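Local atomic coordinates of aminotransferase, class III (Thermomicrobium roseum, PDB entry 6IO1), a protein that probably catalyses (S)-enantioselective amino-group transfer as an omega-transaminase, using pyridoxal 5'-phosphate as cofactor. Residues B[264-269]-B[285-290]; B[359-364]-B[440-445]. All blocks are in the same frame, centred on the assembly; numbering follows the deposited sequence.

How the interactions relate
The two contacts lie at different depths in one subunit: the centre of interaction 1 is about 7 Å from the centre of the chain, that of interaction 2 about 23 Å. In interaction 1 a loop and the end of strand 284-287 meet beside the cofactor pocket. Interaction 2 forms where the end of helix 346-361 and the turn after it meet helix 432-450, and its touching side chains are still largely buried. No hydrogen bond crosses either one. In the first, two phenylalanines and a glycine meet close to a densely hydrogen-bonded site; in the second, leucine, valine and alanine methyls fill the seam. The contacts share no helix or strand, and their nearest atoms are about 12 Å apart.

Interaction 1: B[264-269]-B[285-290]; sequences TGFGRT and VTFAKG
F287 O, on the strand residue that F266 packs against, accepts a hydrogen bond from S124 OG. Two residues on, K289 follows strand 284-287 and touches the bound PMP, consistent with the Schiff-base lysine of fold type I PLP enzymes; its NZ bonds to L60 O and, weakly, to T323 OG1 of the second subunit. The contact itself is apolar and lies beside this pocket, where loop 264-269 runs past the end of strand 284-287.

F266 does most of the work. Its ring carbon CE2 is 3.9 Å from F287 CB, and the methylene lies at the ring's edge, near its plane, and not over a face. At the other end of the side chain, F266 CB is 4.3 Å from G290 C. F266 has a left-handed backbone conformation (phi 63°, psi 50°), and its CB points at the strand. F287 CG lies between its own backbone N and carbonyl carbon (chi1 47°), which carries the ring off the strand to meet F108, while CB is left facing F266.

The F266 ring is boxed in further by F273, which it meets edge-to-face, and by L338 and L341 of helix 328-344. On the strand, T286 OG1 hydrogen-bonds to OD1 of N125, a residue of the cofactor pocket. CE2 is the ring atom that meets the F287 methylene: its ring neighbours CZ and CD2 of F266 stay 4.7 and 4.8 Å from F287 CB.

Interaction 2: B[359-364]-B[440-445]; sequences QELKRL and EGVAAA
L364 straddles the side of helix 432-450, one methyl on each of two successive residues. Its CD2 rests 3.8 Å from A443 CB, and the same methyl is 4.1 Å from A443 CA, so it lies low against the helix backbone. The other branch, CD1, reaches V442 CG1 at 4.2 Å. The C-terminal end of helix 346-361 and the 3-10 turn at L364 thus pack on helix 432-450 through aliphatic groups, with no hydrogen bond across.

The torsions explain the fork. In L364, chi1 of -73° sets CG beside the backbone N, on a CB already directed at the helix opposite, and the second torsion, with CD1 anti to CA, turns CD1 to V442 and CD2 to A443. V442 answers with CG1, the methyl placed opposite its backbone N (chi1 166°), and that one methyl serves two leucines. L361 is the second, three residues before L364. Its CB does not aim across the seam, but the CD2 branch still comes to 4.5 Å from V442 CG1, a looser touch. The CA atoms come nearest at L364 and A443, 7.3 Å apart, as suits a small residue at that point.

Between the exposed Q359 and the partly exposed E360, Q359 NE2 gives E360 OE2 a 2.8 Å hydrogen bond that is nearly straight at 174°, with the acceptor in the amide plane. Separately, A443 O is taken by R367 NH1 and S447 OG.

Beneath the two helices runs the seven-stranded mixed sheet: V442 and L361 both lie on M424 of strand 421-424, V442 also on I422, and L361 on V373 of edge strand 370-376.

Interaction 1: B[264-269]-B[285-290]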
loop_
_atom_site.group_PDB
_atom_site.type_symbol
_atom_site.label_atom_id
_atom_site.label_comp_id
_atom_site.label_asym_id
_atom_site.label_seq_id
_atom_site.Cartn_x
_atom_site.Cartn_y
_atom_site.Cartn_z
ATOM N N THR B 264 3.274 16.827 5.534
ATOM C CA THR B 264 2.985 17.976 6.386
ATOM C C THR B 264 2.108 17.606 7.574
ATOM O O THR B 264 2.151 18.285 8.606
ATOM C CB THR B 264 2.312 19.079 5.569
ATOM O OG1 THR B 264 1.104 18.573 4.986
ATOM C CG2 THR B 264 3.238 19.562 4.463
ATOM N N GLY B 265 1.313 16.547 7.450
ATOM C CA GLY B 265 0.331 16.243 8.468
ATOM C C GLY B 265 0.947 15.848 9.796
ATOM O O GLY B 265 2.085 15.383 9.886
ATOM N N PHE B 266 0.154 16.057 10.847
ATOM C CA PHE B 266 0.489 15.649 12.210
ATOM C C PHE B 266 1.737 16.364 12.734
ATOM O O PHE B 266 2.668 15.746 13.254
ATOM C CB PHE B 266 0.617 14.127 12.300
ATOM C CG PHE B 266 -0.645 13.403 11.919
ATOM C CD1 PHE B 266 -1.634 13.168 12.860
ATOM C CD2 PHE B 266 -0.857 12.985 10.615
ATOM C CE1 PHE B 266 -2.803 12.515 12.512
ATOM C CE2 PHE B 266 -2.023 12.332 10.261
ATOM C CZ PHE B 266 -2.996 12.097 11.211
ATOM N N GLY B 267 1.741 17.690 12.587
ATOM C CA GLY B 267 2.617 18.564 13.341
ATOM C C GLY B 267 3.919 19.003 12.700
ATOM O O GLY B 267 4.657 19.767 13.332
ATOM N N ARG B 268 4.233 18.572 11.476
ATOM C CA ARG B 268 5.561 18.859 10.935
ATOM C C ARG B 268 5.763 20.346 10.646
ATOM O O ARG B 268 6.866 20.869 10.839
ATOM C CB ARG B 268 5.822 18.030 9.677
ATOM C CG ARG B 268 7.249 18.182 9.156
ATOM C CD ARG B 268 7.762 16.929 8.460
ATOM N NE ARG B 268 7.947 15.805 9.375
ATOM C CZ ARG B 268 9.013 15.637 10.154
ATOM N NH1 ARG B 268 9.994 16.529 10.145
ATOM N NH2 ARG B 268 9.093 14.579 10.950
ATOM N N THR B 269 4.726 21.047 10.193
ATOM C CA THR B 269 4.881 22.430 9.749
ATOM C C THR B 269 4.777 23.454 10.874
ATOM O O THR B 269 4.940 24.651 10.615
ATOM C CB THR B 269 3.844 22.767 8.673
ATOM O OG1 THR B 269 2.533 22.772 9.252
ATOM C CG2 THR B 269 3.895 21.753 7.542
ATOM N N VAL B 285 -8.656 15.041 1.926
ATOM C CA VAL B 285 -7.321 15.108 2.502
ATOM C C VAL B 285 -6.749 13.698 2.554
ATOM O O VAL B 285 -7.471 12.736 2.834
ATOM C CB VAL B 285 -7.328 15.753 3.905
ATOM C CG1 VAL B 285 -8.195 14.954 4.873
ATOM C CG2 VAL B 285 -5.915 15.864 4.425
ATOM N N THR B 286 -5.463 13.570 2.249
ATOM C CA THR B 286 -4.765 12.297 2.336
ATOM C C THR B 286 -3.652 12.411 3.365
ATOM O O THR B 286 -2.988 13.448 3.460
ATOM C CB THR B 286 -4.184 11.877 0.983
ATOM O OG1 THR B 286 -3.181 12.816 0.578
ATOM C CG2 THR B 286 -5.277 11.827 -0.066
ATOM N N PHE B 287 -3.449 11.346 4.135
ATOM C CA PHE B 287 -2.455 11.376 5.196
ATOM C C PHE B 287 -1.783 10.018 5.309
ATOM O O PHE B 287 -2.319 8.995 4.879
ATOM C CB PHE B 287 -3.071 11.780 6.544
ATOM C CG PHE B 287 -4.339 11.046 6.882
ATOM C CD1 PHE B 287 -5.564 11.512 6.435
ATOM C CD2 PHE B 287 -4.308 9.901 7.660
ATOM C CE1 PHE B 287 -6.732 10.847 6.747
ATOM C CE2 PHE B 287 -5.474 9.230 7.977
ATOM C CZ PHE B 287 -6.688 9.704 7.520
ATOM N N ALA B 288 -0.594 10.033 5.906
ATOM C CA ALA B 288 0.210 8.840 6.138
ATOM C C ALA B 288 1.377 9.222 7.034
ATOM O O ALA B 288 1.346 10.278 7.674
ATOM C CB ALA B 288 0.709 8.240 4.822
ATOM N N LYS B 289 2.395 8.365 7.099
ATOM C CA LYS B 289 3.635 8.698 7.791
ATOM C C LYS B 289 3.413 8.981 9.274
ATOM O O LYS B 289 3.262 8.054 10.077
ATOM C CB LYS B 289 4.308 9.901 7.119
ATOM C CG LYS B 289 4.831 9.629 5.717
ATOM C CD LYS B 289 5.684 10.784 5.214
ATOM C CE LYS B 289 6.250 10.500 3.831
ATOM N NZ LYS B 289 7.064 9.255 3.798
ATOM N N GLY B 290 3.404 10.265 9.638
ATOM C CA GLY B 290 3.402 10.686 11.030
ATOM C C GLY B 290 2.224 10.213 11.861
ATOM O O GLY B 290 2.308 10.246 13.094
#

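Interaction 2: B[359-364]-B[440-445]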
loop_
_atom_site.group_PDB
_atom_site.type_symbol
_atom_site.label_atom_id
_atom_site.label_comp_id
_atom_site.label_asym_id
_atom_site.label_seq_id
_atom_site.Cartn_x
_atom_site.Cartn_y
_atom_site.Cartn_z
ATOM N N GLN B 359 17.080 29.572 10.871
ATOM C CA GLN B 359 17.938 30.712 11.173
ATOM C C GLN B 359 19.408 30.319 11.126
ATOM O O GLN B 359 20.228 31.004 10.505
ATOM C CB GLN B 359 17.579 31.289 12.544
ATOM C CG GLN B 359 18.675 32.141 13.166
ATOM C CD GLN B 359 18.325 32.610 14.564
ATOM O OE1 GLN B 359 17.370 33.363 14.756
ATOM N NE2 GLN B 359 19.098 32.168 15.549
ATOM N N GLU B 360 19.759 29.210 11.778
ATOM C CA GLU B 360 21.160 28.805 11.815
ATOM C C GLU B 360 21.650 28.327 10.449
ATOM O O GLU B 360 22.763 28.667 10.035
ATOM C CB GLU B 360 21.362 27.731 12.882
ATOM C CG GLU B 360 21.071 28.215 14.298
ATOM C CD GLU B 360 21.840 29.476 14.650
ATOM O OE1 GLU B 360 23.066 29.513 14.413
ATOM O OE2 GLU B 360 21.218 30.432 15.157
ATOM N N LEU B 361 20.851 27.518 9.746
ATOM C CA LEU B 361 21.251 27.007 8.438
ATOM C C LEU B 361 21.304 28.091 7.367
ATOM O O LEU B 361 22.065 27.958 6.404
ATOM C CB LEU B 361 20.299 25.891 8.003
ATOM C CG LEU B 361 20.386 24.578 8.785
ATOM C CD1 LEU B 361 19.167 23.719 8.503
ATOM C CD2 LEU B 361 21.666 23.825 8.460
ATOM N N LYS B 362 20.525 29.167 7.506
ATOM C CA LYS B 362 20.555 30.220 6.498
ATOM C C LYS B 362 21.897 30.914 6.427
ATOM O O LYS B 362 22.189 31.570 5.420
ATOM C CB LYS B 362 19.488 31.267 6.802
ATOM C CG LYS B 362 18.368 31.214 5.829
ATOM C CD LYS B 362 17.220 32.071 6.264
ATOM C CE LYS B 362 16.598 32.732 5.055
ATOM N NZ LYS B 362 16.357 31.749 3.958
ATOM N N ARG B 363 22.667 30.759 7.503
ATOM C CA ARG B 363 24.039 31.305 7.578
ATOM C C ARG B 363 24.826 30.604 6.472
ATOM O O ARG B 363 25.676 31.261 5.840
ATOM C CB ARG B 363 24.637 31.001 8.956
ATOM C CG ARG B 363 25.886 31.806 9.287
ATOM C CD ARG B 363 26.271 31.674 10.749
ATOM N NE ARG B 363 27.277 32.646 11.151
ATOM C CZ ARG B 363 27.668 32.849 12.404
ATOM N NH1 ARG B 363 27.134 32.144 13.387
ATOM N NH2 ARG B 363 28.590 33.756 12.671
ATOM N N LEU B 364 24.515 29.324 6.228
ATOM C CA LEU B 364 25.282 28.578 5.224
ATOM C C LEU B 364 25.231 29.276 3.873
ATOM O O LEU B 364 26.039 28.980 2.985
ATOM C CB LEU B 364 24.760 27.144 5.077
ATOM C CG LEU B 364 25.058 26.139 6.188
ATOM C CD1 LEU B 364 24.299 24.850 5.910
ATOM C CD2 LEU B 364 26.543 25.877 6.254
ATOM N N GLU B 440 25.826 21.444 12.699
ATOM C CA GLU B 440 27.308 21.327 12.616
ATOM C C GLU B 440 27.681 20.179 11.675
ATOM O O GLU B 440 28.588 20.371 10.841
ATOM C CB GLU B 440 27.893 21.095 14.010
ATOM C CG GLU B 440 27.731 22.284 14.939
ATOM C CD GLU B 440 28.481 23.534 14.508
ATOM O OE1 GLU B 440 29.226 23.461 13.511
ATOM O OE2 GLU B 440 28.318 24.577 15.170
ATOM N N GLY B 441 26.982 19.048 11.786
ATOM C CA GLY B 441 27.242 17.915 10.906
ATOM C C GLY B 441 27.013 18.280 9.450
ATOM O O GLY B 441 27.840 17.963 8.589
ATOM N N VAL B 442 25.896 18.958 9.154
ATOM C CA VAL B 442 25.601 19.327 7.770
ATOM C C VAL B 442 26.660 20.282 7.231
ATOM O O VAL B 442 27.150 20.116 6.104
ATOM C CB VAL B 442 24.188 19.931 7.674
ATOM C CG1 VAL B 442 23.994 20.635 6.330
ATOM C CG2 VAL B 442 23.136 18.852 7.870
ATOM N N ALA B 443 27.032 21.292 8.023
ATOM C CA ALA B 443 28.035 22.257 7.578
ATOM C C ALA B 443 29.373 21.576 7.311
ATOM O O ALA B 443 30.026 21.831 6.291
ATOM C CB ALA B 443 28.193 23.362 8.620
ATOM N N ALA B 444 29.765 20.687 8.229
ATOM C CA ALA B 444 31.037 19.938 8.104
ATOM C C ALA B 444 30.994 19.045 6.857
ATOM O O ALA B 444 32.001 19.012 6.122
ATOM C CB ALA B 444 31.263 19.121 9.353
ATOM N N ALA B 445 29.857 18.382 6.613
ATOM C CA ALA B 445 29.711 17.486 5.441
ATOM C C ALA B 445 29.856 18.299 4.150
ATOM O O ALA B 445 30.566 17.840 3.235
ATOM C CB ALA B 445 28.375 16.788 5.502
#